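Nrps/pks (Streptomyces albus, PDB 4OPE) probably catalyses chain-extending Claisen condensation as a ketosynthase domain of the hybrid peptide synthetase and "AT-less" polyketide synthase that makes oxazolomycin. Local coordinates at residues 40-45 with 67-72; 125-130 with 150-155; 339-344 with 394-399; 452-457 with 492-497. One frame throughout, in Å; residues are numbered along the deposited sequence.

Contact 1: residues 40-45 with 67-72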
loop_
_atom_site.group_PDB
_atom_site.type_symbol
_atom_site.label_atom_id
_atom_site.label_comp_id
_atom_site.label_asym_id
_atom_site.label_seq_id
_atom_site.Cartn_x
_atom_site.Cartn_y
_atom_site.Cartn_z
ATOM N N GLU A 40 22.442 -20.070 9.246
ATOM C CA GLU A 40 21.395 -21.027 9.513
ATOM C C GLU A 40 20.365 -20.415 10.407
ATOM O O GLU A 40 20.688 -19.533 11.172
ATOM C CB GLU A 40 21.946 -22.277 10.175
ATOM C CG GLU A 40 22.666 -23.180 9.180
ATOM C CD GLU A 40 23.056 -24.551 9.744
ATOM O OE1 GLU A 40 22.454 -24.981 10.779
ATOM O OE2 GLU A 40 23.962 -25.185 9.121
ATOM N N VAL A 41 19.128 -20.891 10.309
ATOM C CA VAL A 41 18.080 -20.468 11.218
ATOM C C VAL A 41 18.536 -20.487 12.688
ATOM O O VAL A 41 19.031 -21.488 13.189
ATOM C CB VAL A 41 16.802 -21.310 11.116
ATOM C CG1 VAL A 41 15.773 -20.714 12.057
ATOM C CG2 VAL A 41 16.243 -21.328 9.695
ATOM N N PRO A 42 18.401 -19.357 13.365
ATOM C CA PRO A 42 18.830 -19.346 14.739
ATOM C C PRO A 42 17.941 -20.195 15.630
ATOM O O PRO A 42 16.747 -20.206 15.449
ATOM C CB PRO A 42 18.727 -17.865 15.130
ATOM C CG PRO A 42 18.877 -17.142 13.854
ATOM C CD PRO A 42 18.300 -18.007 12.788
ATOM N N GLU A 43 18.542 -20.876 16.599
ATOM C CA GLU A 43 17.810 -21.614 17.618
ATOM C C GLU A 43 16.749 -20.766 18.275
ATOM O O GLU A 43 15.640 -21.216 18.446
ATOM C CB GLU A 43 18.751 -22.092 18.694
ATOM C CG GLU A 43 19.563 -23.296 18.270
ATOM C CD GLU A 43 20.397 -23.871 19.410
ATOM O OE1 GLU A 43 19.866 -24.022 20.556
ATOM O OE2 GLU A 43 21.591 -24.165 19.142
ATOM N N ASP A 44 17.066 -19.529 18.632
ATOM C CA ASP A 44 16.101 -18.715 19.382
ATOM C C ASP A 44 14.877 -18.210 18.592
ATOM O O ASP A 44 13.992 -17.571 19.180
ATOM C CB ASP A 44 16.779 -17.591 20.183
ATOM C CG ASP A 44 17.521 -16.604 19.340
ATOM O OD1 ASP A 44 17.646 -16.769 18.111
ATOM O OD2 ASP A 44 18.012 -15.634 19.940
ATOM N N ARG A 45 14.804 -18.528 17.297
ATOM C CA ARG A 45 13.652 -18.178 16.486
ATOM C C ARG A 45 12.692 -19.337 16.415
ATOM O O ARG A 45 11.519 -19.195 16.696
ATOM C CB ARG A 45 14.064 -17.832 15.046
ATOM C CG ARG A 45 15.034 -16.695 14.903
ATOM C CD ARG A 45 14.438 -15.370 15.327
ATOM N NE ARG A 45 15.309 -14.320 14.807
ATOM C CZ ARG A 45 15.023 -13.523 13.782
ATOM N NH1 ARG A 45 15.925 -12.624 13.412
ATOM N NH2 ARG A 45 13.854 -13.603 13.145
ATOM N N GLY A 67 19.184 -18.015 6.281
ATOM C CA GLY A 67 18.624 -16.704 6.020
ATOM C C GLY A 67 19.546 -15.562 6.372
ATOM O O GLY A 67 20.628 -15.771 6.952
ATOM N N GLY A 68 19.117 -14.347 6.012
ATOM C CA GLY A 68 19.719 -13.115 6.548
ATOM C C GLY A 68 18.971 -12.669 7.770
ATOM O O GLY A 68 17.836 -12.248 7.659
ATOM N N TRP A 69 19.579 -12.777 8.944
ATOM C CA TRP A 69 18.858 -12.566 10.202
ATOM C C TRP A 69 19.255 -11.275 10.822
ATOM O O TRP A 69 20.427 -10.956 10.822
ATOM C CB TRP A 69 19.157 -13.685 11.185
ATOM C CG TRP A 69 18.880 -14.982 10.565
ATOM C CD1 TRP A 69 19.780 -15.823 10.017
ATOM C CD2 TRP A 69 17.602 -15.553 10.326
ATOM N NE1 TRP A 69 19.151 -16.903 9.495
ATOM C CE2 TRP A 69 17.805 -16.760 9.676
ATOM C CE3 TRP A 69 16.300 -15.174 10.641
ATOM C CZ2 TRP A 69 16.763 -17.576 9.295
ATOM C CZ3 TRP A 69 15.269 -16.001 10.292
ATOM C CH2 TRP A 69 15.502 -17.169 9.610
ATOM N N LEU A 70 18.291 -10.511 11.334
ATOM C CA LEU A 70 18.627 -9.382 12.172
ATOM C C LEU A 70 19.151 -9.931 13.463
ATOM O O LEU A 70 18.694 -10.945 13.926
ATOM C CB LEU A 70 17.408 -8.521 12.443
ATOM C CG LEU A 70 16.919 -7.688 11.266
ATOM C CD1 LEU A 70 15.875 -6.706 11.730
ATOM C CD2 LEU A 70 18.053 -6.923 10.633
ATOM N N SER A 71 20.098 -9.244 14.069
ATOM C CA SER A 71 20.717 -9.745 15.302
ATOM C C SER A 71 19.703 -9.991 16.427
ATOM O O SER A 71 19.870 -10.935 17.226
ATOM C CB SER A 71 21.865 -8.830 15.773
ATOM O OG SER A 71 21.366 -7.680 16.418
ATOM N N ASP A 72 18.659 -9.169 16.492
ATOM C CA ASP A 72 17.672 -9.357 17.526
ATOM C C ASP A 72 16.373 -8.639 17.245
ATOM O O ASP A 72 16.316 -7.424 17.390
ATOM C CB ASP A 72 18.238 -8.856 18.834
ATOM C CG ASP A 72 17.215 -8.873 19.974
ATOM O OD1 ASP A 72 16.354 -9.817 20.096
ATOM O OD2 ASP A 72 17.320 -7.911 20.774
#
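Two loops that leave the short paired strands 39-40 and 66-67, in the N-terminal part of this ketosynthase, close on each other around Trp69, whose indole meets Pro42, Val41 and Arg45. Pro42 sets its CD over the face of the indole, 3.4 Å from the centroid of the five-membered ring of Trp69 and 12° off the normal, in a CH-pi contact. The opposite face of the indole rests, toward its rim, on the backbone at Gly67. Trp69 is turned into this slot because its CG lies anti to its own carbonyl carbon (chi1 -54°). At the benzo end, Val41 CG2 comes within 3.8 Å of Trp69 CZ2, while the indole nitrogen is used outside the pair, donating to the carbonyl of Glu39. Arg45 closes a type I turn, its N donating to Pro42 O at 3.2 Å. Its side chain runs antiparallel to that of Trp69, setting one guanidinium face on the ring's corner, with Arg45 CZ 3.8 Å from Trp69 CE3. The two planes are 78° apart, so this is no parallel stack. From its edge the same guanidinium donates through NH1 to Leu70 O (3.3 Å), onto an in-plane lone pair though rather bent. NH1 also forms a salt bridge with Glu241, whose carboxylate accepts from Leu70 N and so ties both loops to a third. Trp69 further touches Ser206, and the pair of loops thus lies between strand 39-40, the approach to strand 75-76 and the loop that leads into strand 242-250.

Contact 2: residues 125-130 with 150-155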
loop_
_atom_site.group_PDB
_atom_site.type_symbol
_atom_site.label_atom_id
_atom_site.label_comp_id
_atom_site.label_asym_id
_atom_site.label_seq_id
_atom_site.Cartn_x
_atom_site.Cartn_y
_atom_site.Cartn_z
ATOM N N VAL A 125 5.419 3.053 3.521
ATOM C CA VAL A 125 6.208 1.902 3.963
ATOM C C VAL A 125 5.742 0.674 3.286
ATOM O O VAL A 125 4.557 0.424 3.232
ATOM C CB VAL A 125 6.118 1.710 5.494
ATOM C CG1 VAL A 125 4.694 1.450 5.964
ATOM C CG2 VAL A 125 7.095 0.638 5.989
ATOM N N GLY A 126 6.677 -0.105 2.751
ATOM C CA GLY A 126 6.311 -1.339 2.049
ATOM C C GLY A 126 6.496 -2.546 2.920
ATOM O O GLY A 126 7.522 -2.681 3.631
ATOM N N LEU A 127 5.500 -3.429 2.877
ATOM C CA LEU A 127 5.564 -4.749 3.542
ATOM C C LEU A 127 4.891 -5.784 2.666
ATOM O O LEU A 127 4.025 -5.439 1.846
ATOM C CB LEU A 127 4.823 -4.692 4.845
ATOM C CG LEU A 127 5.188 -3.553 5.799
ATOM C CD1 LEU A 127 4.095 -2.512 5.839
ATOM C CD2 LEU A 127 5.348 -4.113 7.193
HETATM N N MSE A 128 5.300 -7.039 2.809
HETATM C CA MSE A 128 4.699 -8.168 2.038
HETATM C C MSE A 128 4.366 -9.417 2.823
HETATM O O MSE A 128 3.769 -10.335 2.302
HETATM C CB MSE A 128 5.595 -8.554 0.848
HETATM C CG MSE A 128 6.817 -9.372 1.227
HETATM SE SE MSE A 128 7.761 -10.044 -0.392
HETATM C CE MSE A 128 6.667 -11.599 -0.910
ATOM N N TYR A 129 4.764 -9.471 4.074
ATOM C CA TYR A 129 4.374 -10.557 4.925
ATOM C C TYR A 129 3.926 -9.985 6.235
ATOM O O TYR A 129 4.385 -8.933 6.666
ATOM C CB TYR A 129 5.526 -11.522 5.193
ATOM C CG TYR A 129 6.020 -12.277 3.993
ATOM C CD1 TYR A 129 5.222 -13.178 3.354
ATOM C CD2 TYR A 129 7.316 -12.124 3.531
ATOM C CE1 TYR A 129 5.663 -13.883 2.251
ATOM C CE2 TYR A 129 7.768 -12.822 2.419
ATOM C CZ TYR A 129 6.933 -13.711 1.792
ATOM O OH TYR A 129 7.361 -14.430 0.709
ATOM N N GLY A 130 3.039 -10.703 6.875
ATOM C CA GLY A 130 2.632 -10.376 8.208
ATOM C C GLY A 130 2.412 -11.666 8.937
ATOM O O GLY A 130 1.294 -12.039 9.172
ATOM N N SER A 150 -0.619 -7.827 13.001
ATOM C CA SER A 150 0.376 -7.522 12.012
ATOM C C SER A 150 -0.215 -6.563 11.018
ATOM O O SER A 150 0.128 -6.610 9.893
ATOM C CB SER A 150 0.765 -8.787 11.245
ATOM O OG SER A 150 1.678 -9.565 12.005
ATOM N N SER A 151 -1.165 -5.754 11.412
ATOM C CA SER A 151 -1.760 -4.839 10.505
ATOM C C SER A 151 -0.663 -4.007 9.768
ATOM O O SER A 151 0.292 -3.490 10.404
ATOM C CB SER A 151 -2.655 -3.933 11.313
ATOM O OG SER A 151 -2.935 -2.766 10.581
ATOM N N TYR A 152 -0.792 -3.897 8.448
ATOM C CA TYR A 152 0.186 -3.172 7.654
ATOM C C TYR A 152 -0.018 -1.676 7.859
ATOM O O TYR A 152 0.930 -0.973 8.133
ATOM C CB TYR A 152 0.129 -3.494 6.157
ATOM C CG TYR A 152 0.611 -4.871 5.725
ATOM C CD1 TYR A 152 1.214 -5.752 6.599
ATOM C CD2 TYR A 152 0.476 -5.278 4.397
ATOM C CE1 TYR A 152 1.674 -6.980 6.155
ATOM C CE2 TYR A 152 0.896 -6.527 3.947
ATOM C CZ TYR A 152 1.493 -7.376 4.820
ATOM O OH TYR A 152 1.916 -8.630 4.376
ATOM N N ALA A 153 -1.244 -1.186 7.758
ATOM C CA ALA A 153 -1.511 0.222 8.046
ATOM C C ALA A 153 -0.984 0.629 9.392
ATOM O O ALA A 153 -0.525 1.757 9.543
ATOM C CB ALA A 153 -2.974 0.488 8.021
ATOM N N SER A 154 -1.022 -0.271 10.371
ATOM C CA SER A 154 -0.492 0.061 11.687
ATOM C C SER A 154 1.001 0.464 11.685
ATOM O O SER A 154 1.430 1.390 12.396
ATOM C CB SER A 154 -0.703 -1.092 12.633
ATOM O OG SER A 154 -0.961 -0.588 13.927
ATOM N N VAL A 155 1.788 -0.205 10.858
ATOM C CA VAL A 155 3.146 0.178 10.705
ATOM C C VAL A 155 3.298 1.661 10.253
ATOM O O VAL A 155 4.140 2.421 10.812
ATOM C CB VAL A 155 3.872 -0.744 9.743
ATOM C CG1 VAL A 155 5.331 -0.351 9.707
ATOM C CG2 VAL A 155 3.713 -2.199 10.174
HETATM O O HOH W 1 0.916 -9.245 2.169
#
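Tyr152 OH is set against the backbone of Met128, a selenomethionine here, and Tyr129; it comes 3.0 Å from Tyr129 N, but the angle is too poor for a hydrogen bond, and no direct bond joins the hydroxyl to this backbone. A water lies at the edge of the phenol, in the ring plane. It bonds weakly to Met128 O at 3.1 Å, and its 2.5 Å approach to Tyr152 OH is too short to trust, which makes the bridge doubtful. Leu127 covers the ring, with CB over its centre, 4.0 Å from the centroid and 7° off the normal, in a CH-pi contact. CG of Tyr152 stands on the side away from the carbonyl carbon (chi1 -71°), which sends the ring under Leu127. The branches of Leu127 then divide the work: CD1 packs on Tyr152 CB, while CD2 meets Val155 CG2 tip to tip at 3.9 Å. Val155 CG1 in turn approaches Val125 CG1 at 4.2 Å. With an alanine in place of Tyr152, Leu127 CB and CD1 would probably lose the surface they pack on, and the Tyr152 of the other subunit its ring partner. Ser151 caps the start of helix 152-163 by accepting from Ser154 N, and Ser150 OG is bonded to Asp92. The other subunit of the dimer is close by: its Tyr152 ring meets this one, and its Asp173 accepts from Ala153 N. Strand 121-126, helix 152-163 and strand 169-173, which runs parallel beside the first strand, form a beta-alpha-beta crossover, here placed at the dimer interface of a thiolase-fold enzyme.

Contact 3: residues 339-344 with 394-399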
loop_
_atom_site.group_PDB
_atom_site.type_symbol
_atom_site.label_atom_id
_atom_site.label_comp_id
_atom_site.label_asym_id
_atom_site.label_seq_id
_atom_site.Cartn_x
_atom_site.Cartn_y
_atom_site.Cartn_z
ATOM N N ARG A 339 30.589 1.014 -20.563
ATOM C CA ARG A 339 30.898 -0.079 -19.680
ATOM C C ARG A 339 30.370 0.241 -18.291
ATOM O O ARG A 339 30.796 1.197 -17.670
ATOM C CB ARG A 339 32.382 -0.299 -19.683
ATOM C CG ARG A 339 32.798 -1.533 -18.933
ATOM C CD ARG A 339 33.661 -1.120 -17.753
ATOM N NE ARG A 339 34.343 -2.273 -17.159
ATOM C CZ ARG A 339 34.277 -2.624 -15.872
ATOM N NH1 ARG A 339 33.570 -1.902 -14.995
ATOM N NH2 ARG A 339 34.932 -3.708 -15.457
ATOM N N ILE A 340 29.400 -0.547 -17.837
ATOM C CA ILE A 340 28.627 -0.234 -16.656
ATOM C C ILE A 340 28.753 -1.343 -15.645
ATOM O O ILE A 340 28.408 -2.484 -15.936
ATOM C CB ILE A 340 27.157 -0.121 -16.975
ATOM C CG1 ILE A 340 26.939 1.006 -17.964
ATOM C CG2 ILE A 340 26.391 0.130 -15.690
ATOM C CD1 ILE A 340 25.563 0.982 -18.583
ATOM N N PRO A 341 29.264 -1.021 -14.450
ATOM C CA PRO A 341 29.354 -2.059 -13.438
ATOM C C PRO A 341 28.012 -2.369 -12.825
ATOM O O PRO A 341 27.192 -1.471 -12.648
ATOM C CB PRO A 341 30.324 -1.497 -12.401
ATOM C CG PRO A 341 30.449 -0.066 -12.733
ATOM C CD PRO A 341 30.207 0.063 -14.195
ATOM N N ILE A 342 27.808 -3.654 -12.544
ATOM C CA ILE A 342 26.525 -4.184 -12.078
ATOM C C ILE A 342 26.814 -5.107 -10.886
ATOM O O ILE A 342 27.890 -5.709 -10.816
ATOM C CB ILE A 342 25.864 -4.990 -13.174
ATOM C CG1 ILE A 342 24.448 -5.359 -12.803
ATOM C CG2 ILE A 342 26.605 -6.300 -13.399
ATOM C CD1 ILE A 342 23.646 -5.872 -13.972
ATOM N N GLY A 343 25.873 -5.173 -9.942
ATOM C CA GLY A 343 26.015 -5.957 -8.716
ATOM C C GLY A 343 24.700 -6.015 -7.982
ATOM O O GLY A 343 23.727 -5.388 -8.388
ATOM N N SER A 344 24.657 -6.790 -6.900
ATOM C CA SER A 344 23.463 -6.897 -6.090
ATOM C C SER A 344 23.784 -7.125 -4.648
ATOM O O SER A 344 24.433 -8.119 -4.301
ATOM C CB SER A 344 22.565 -8.033 -6.549
ATOM O OG SER A 344 21.359 -8.109 -5.749
ATOM N N ARG A 394 29.390 -5.313 -16.423
ATOM C CA ARG A 394 30.405 -6.179 -15.853
ATOM C C ARG A 394 30.147 -6.321 -14.360
ATOM O O ARG A 394 29.922 -5.350 -13.651
ATOM C CB ARG A 394 31.824 -5.625 -16.094
ATOM C CG ARG A 394 32.199 -5.478 -17.566
ATOM C CD ARG A 394 32.342 -6.797 -18.363
ATOM N NE ARG A 394 32.642 -6.507 -19.781
ATOM C CZ ARG A 394 31.753 -6.398 -20.779
ATOM N NH1 ARG A 394 30.446 -6.616 -20.611
ATOM N NH2 ARG A 394 32.194 -6.079 -21.984
ATOM N N LEU A 395 30.159 -7.553 -13.911
ATOM C CA LEU A 395 29.885 -7.836 -12.559
ATOM C C LEU A 395 31.016 -7.226 -11.767
ATOM O O LEU A 395 32.143 -7.360 -12.090
ATOM C CB LEU A 395 29.740 -9.338 -12.348
ATOM C CG LEU A 395 28.760 -9.899 -11.322
ATOM C CD1 LEU A 395 29.528 -10.328 -10.101
ATOM C CD2 LEU A 395 27.628 -8.962 -10.913
ATOM N N GLN A 396 30.669 -6.501 -10.730
ATOM C CA GLN A 396 31.632 -5.866 -9.895
ATOM C C GLN A 396 31.971 -6.808 -8.776
ATOM O O GLN A 396 31.256 -6.876 -7.794
ATOM C CB GLN A 396 31.021 -4.595 -9.342
ATOM C CG GLN A 396 31.984 -3.798 -8.502
ATOM C CD GLN A 396 33.111 -3.250 -9.310
ATOM O OE1 GLN A 396 32.913 -2.654 -10.357
ATOM N NE2 GLN A 396 34.290 -3.460 -8.839
ATOM N N ARG A 397 33.080 -7.514 -8.918
ATOM C CA ARG A 397 33.454 -8.541 -7.980
ATOM C C ARG A 397 34.484 -8.089 -7.006
ATOM O O ARG A 397 34.769 -8.804 -6.065
ATOM C CB ARG A 397 34.037 -9.724 -8.729
ATOM C CG ARG A 397 33.090 -10.358 -9.738
ATOM C CD ARG A 397 33.657 -11.701 -10.192
ATOM N NE ARG A 397 34.165 -11.591 -11.540
ATOM C CZ ARG A 397 33.790 -12.324 -12.557
ATOM N NH1 ARG A 397 32.899 -13.292 -12.404
ATOM N NH2 ARG A 397 34.325 -12.088 -13.738
ATOM N N ASP A 398 35.072 -6.923 -7.221
ATOM C CA ASP A 398 36.130 -6.452 -6.336
ATOM C C ASP A 398 35.855 -5.061 -5.796
ATOM O O ASP A 398 35.253 -4.235 -6.479
ATOM C CB ASP A 398 37.461 -6.451 -7.087
ATOM C CG ASP A 398 38.011 -7.852 -7.291
ATOM O OD1 ASP A 398 38.025 -8.624 -6.296
ATOM O OD2 ASP A 398 38.435 -8.174 -8.437
ATOM N N LEU A 399 36.290 -4.804 -4.560
ATOM C CA LEU A 399 36.299 -3.456 -4.045
ATOM C C LEU A 399 37.122 -2.573 -4.987
ATOM O O LEU A 399 38.216 -2.958 -5.437
ATOM C CB LEU A 399 36.911 -3.438 -2.655
ATOM C CG LEU A 399 36.968 -2.031 -2.053
ATOM C CD1 LEU A 399 35.538 -1.524 -1.852
ATOM C CD2 LEU A 399 37.763 -1.991 -0.753
#
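Arg339 lays one face of its guanidinium against the aliphatic stem of Arg394, with NH2 3.7 Å from Arg394 CB. The pair stands at the start of a parallel strand pairing, 340-343 beside 393-395, at one margin of the long mixed sheet of the thiolase fold; strand 308-309 flanks 340-343 on the other side. The two guanidinium planes are 61° apart, and the NE atoms of Arg339 and Arg394 stay 5.3 Å from each other, so the like charges do not touch. Arg394 sends its own NH1 to the carbonyl of Thr391 instead. Three backbone bonds hold the strands: Arg394 N to Ile340 O, Ile342 N to Arg394 O at 2.9 Å, and Gln396 N to Ile342 O. Pro341 and Arg394 put their side chains on one face of the sheet, Ile342 and Leu395 on the other. Ile342 CG2, placed between its backbone N and carbonyl carbon because CG1 stands anti to N (chi1 -171°), meets Leu395 CD2 at 3.8 Å. Leu395 continues onto Ala379, and on the other face Pro341 and Gln396 both pack on Leu373. Gln396 bends at its second torsion, which leaves OE1 3.5 Å from Pro341 CB; its NE2 donates to Asp398 O at 2.7 Å, the acceptor lying close to the amide plane of Gln396.

Contact 4: residues 452-457 with 492-497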
loop_
_atom_site.group_PDB
_atom_site.type_symbol
_atom_site.label_atom_id
_atom_site.label_comp_id
_atom_site.label_asym_id
_atom_site.label_seq_id
_atom_site.Cartn_x
_atom_site.Cartn_y
_atom_site.Cartn_z
ATOM N N ALA A 452 26.723 18.147 23.595
ATOM C CA ALA A 452 25.547 18.069 24.432
ATOM C C ALA A 452 24.766 16.772 24.116
ATOM O O ALA A 452 24.358 16.555 22.984
ATOM C CB ALA A 452 24.713 19.314 24.189
ATOM N N LEU A 453 24.587 15.925 25.118
ATOM C CA LEU A 453 23.947 14.627 24.956
ATOM C C LEU A 453 22.757 14.569 25.866
ATOM O O LEU A 453 22.774 15.187 26.930
ATOM C CB LEU A 453 24.862 13.502 25.384
ATOM C CG LEU A 453 26.176 13.306 24.644
ATOM C CD1 LEU A 453 26.899 12.069 25.168
ATOM C CD2 LEU A 453 25.912 13.091 23.184
ATOM N N SER A 454 21.725 13.824 25.461
ATOM C CA SER A 454 20.623 13.542 26.347
ATOM C C SER A 454 20.055 12.194 26.067
ATOM O O SER A 454 20.273 11.621 25.008
ATOM C CB SER A 454 19.509 14.601 26.256
ATOM O OG SER A 454 18.935 14.701 24.963
ATOM N N ALA A 455 19.303 11.695 27.025
ATOM C CA ALA A 455 18.659 10.447 26.878
ATOM C C ALA A 455 17.437 10.437 27.791
ATOM O O ALA A 455 17.271 11.304 28.650
ATOM C CB ALA A 455 19.619 9.322 27.216
ATOM N N ARG A 456 16.576 9.450 27.591
ATOM C CA ARG A 456 15.349 9.364 28.353
ATOM C C ARG A 456 15.571 8.966 29.801
ATOM O O ARG A 456 14.746 9.296 30.638
ATOM C CB ARG A 456 14.422 8.366 27.718
ATOM C CG ARG A 456 12.986 8.567 28.099
ATOM C CD ARG A 456 12.172 7.539 27.374
ATOM N NE ARG A 456 10.845 7.439 27.945
ATOM C CZ ARG A 456 10.487 6.605 28.906
ATOM N NH1 ARG A 456 11.351 5.743 29.430
ATOM N NH2 ARG A 456 9.230 6.636 29.316
ATOM N N ASP A 457 16.636 8.217 30.090
ATOM C CA ASP A 457 17.020 7.983 31.469
ATOM C C ASP A 457 18.550 7.779 31.611
ATOM O O ASP A 457 19.291 7.876 30.627
ATOM C CB ASP A 457 16.189 6.857 32.079
ATOM C CG ASP A 457 16.468 5.543 31.459
ATOM O OD1 ASP A 457 17.664 5.232 31.202
ATOM O OD2 ASP A 457 15.488 4.789 31.241
ATOM N N GLU A 492 16.690 15.798 19.340
ATOM C CA GLU A 492 15.633 16.158 20.264
ATOM C C GLU A 492 16.129 16.042 21.715
ATOM O O GLU A 492 16.726 15.033 22.101
ATOM C CB GLU A 492 14.445 15.278 20.028
ATOM C CG GLU A 492 13.340 15.541 20.986
ATOM C CD GLU A 492 12.132 14.681 20.708
ATOM O OE1 GLU A 492 11.698 14.567 19.511
ATOM O OE2 GLU A 492 11.620 14.157 21.721
ATOM N N PRO A 493 15.927 17.107 22.512
ATOM C CA PRO A 493 16.417 17.126 23.901
ATOM C C PRO A 493 15.510 16.323 24.803
ATOM O O PRO A 493 14.293 16.465 24.739
ATOM C CB PRO A 493 16.361 18.625 24.285
ATOM C CG PRO A 493 16.217 19.357 22.996
ATOM C CD PRO A 493 15.461 18.439 22.084
HETATM N N MSE A 494 16.110 15.512 25.653
HETATM C CA MSE A 494 15.388 14.705 26.599
HETATM C C MSE A 494 15.784 15.015 28.041
HETATM O O MSE A 494 16.547 15.942 28.333
HETATM C CB MSE A 494 15.796 13.317 26.196
HETATM C CG MSE A 494 15.348 12.912 24.789
HETATM SE SE MSE A 494 15.691 10.969 24.564
HETATM C CE MSE A 494 15.444 10.961 22.615
ATOM N N ALA A 495 15.253 14.242 28.969
ATOM C CA ALA A 495 15.307 14.602 30.378
ATOM C C ALA A 495 16.706 14.566 30.953
ATOM O O ALA A 495 17.096 15.544 31.621
ATOM C CB ALA A 495 14.394 13.697 31.184
ATOM N N HIS A 496 17.455 13.472 30.738
ATOM C CA HIS A 496 18.779 13.308 31.406
ATOM C C HIS A 496 19.886 13.896 30.578
ATOM O O HIS A 496 20.022 13.575 29.422
ATOM C CB HIS A 496 19.073 11.852 31.729
ATOM C CG HIS A 496 18.162 11.306 32.762
ATOM N ND1 HIS A 496 18.616 10.846 33.979
ATOM C CD2 HIS A 496 16.808 11.281 32.824
ATOM C CE1 HIS A 496 17.579 10.535 34.739
ATOM N NE2 HIS A 496 16.470 10.774 34.056
ATOM N N ARG A 497 20.696 14.760 31.162
ATOM C CA ARG A 497 21.604 15.601 30.380
ATOM C C ARG A 497 23.030 15.332 30.725
ATOM O O ARG A 497 23.375 15.088 31.881
ATOM C CB ARG A 497 21.300 17.081 30.634
ATOM C CG ARG A 497 19.857 17.496 30.333
ATOM C CD ARG A 497 19.732 17.847 28.881
ATOM N NE ARG A 497 18.359 17.988 28.475
ATOM C CZ ARG A 497 17.801 19.091 27.991
ATOM N NH1 ARG A 497 18.463 20.221 27.811
ATOM N NH2 ARG A 497 16.542 19.037 27.643
#
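The imidazole of His496 lies flat over the backbone of Asp457, while Arg497, on the opposite face of the same strand, curls back toward Met494. Asp457 CA is 3.7 Å from the centroid of the His496 ring and 17° off its normal, a CH-pi contact displaced toward the CD2 side of the ring. With chi1 at -67° the imidazole leans to the backbone-N side and away from the carbonyl, which brings it over Asp457. Asp457 is the N-cap of helix 458-473, its OD1 accepting from Arg460 N, so the ring covers the turn from strand into helix. A glycine at His496 would probably uncover the Asp457 backbone and leave this turn less firmly packed. Ala455 and His496 form the antiparallel hydrogen-bonded pair, with Ala455 N to His496 O at 3.1 Å and His496 N to Ala455 O at 3.0 Å. On the other face Ser454 points OG back to Met494 N, accepting a bond of 3.0 Å that extends the pairing beyond the strand end. Met494, a selenomethionine here, stretches its chain along the neighbouring backbone, SE lying 3.5 Å from Arg456 N, and packs on Phe80, Trp103 and Tyr568. Arg497 CD passes Ser454 CB at 4.2 Å; its guanidinium grips Met494 O side-on, NE at 2.7 Å, NH2 more obliquely. Trp548 adds a cation-pi contact, and its carbonyl accepts from NH1. With two N-H donors of one cation on a single carbonyl, Met494 O is likely to be polarised, and the guanidinium probably adds some charge to the hold on the backbone just before strand 496-502.

In the fold
The four contacts follow one another along the chain, each closing before the next opens. Contacts 1 and 2 belong to the N-terminal half of the ketosynthase, their centres about 21 Å apart. Contacts 2 and 3 reach the same mixed sheet, through strands 121-126 and 340-343 with 393-395, toward its two margins; their centres lie about 33 Å apart. Contact 4 belongs to the C-terminal extension, with its own three-stranded antiparallel sheet, and lies across the chain's centre from contact 3, about 44 Å between centres. None touches another. Contact 2 alone meets the second subunit. Together they sample the dimer interface, the large sheet of the thiolase fold and the small sheet of the C-terminal extension.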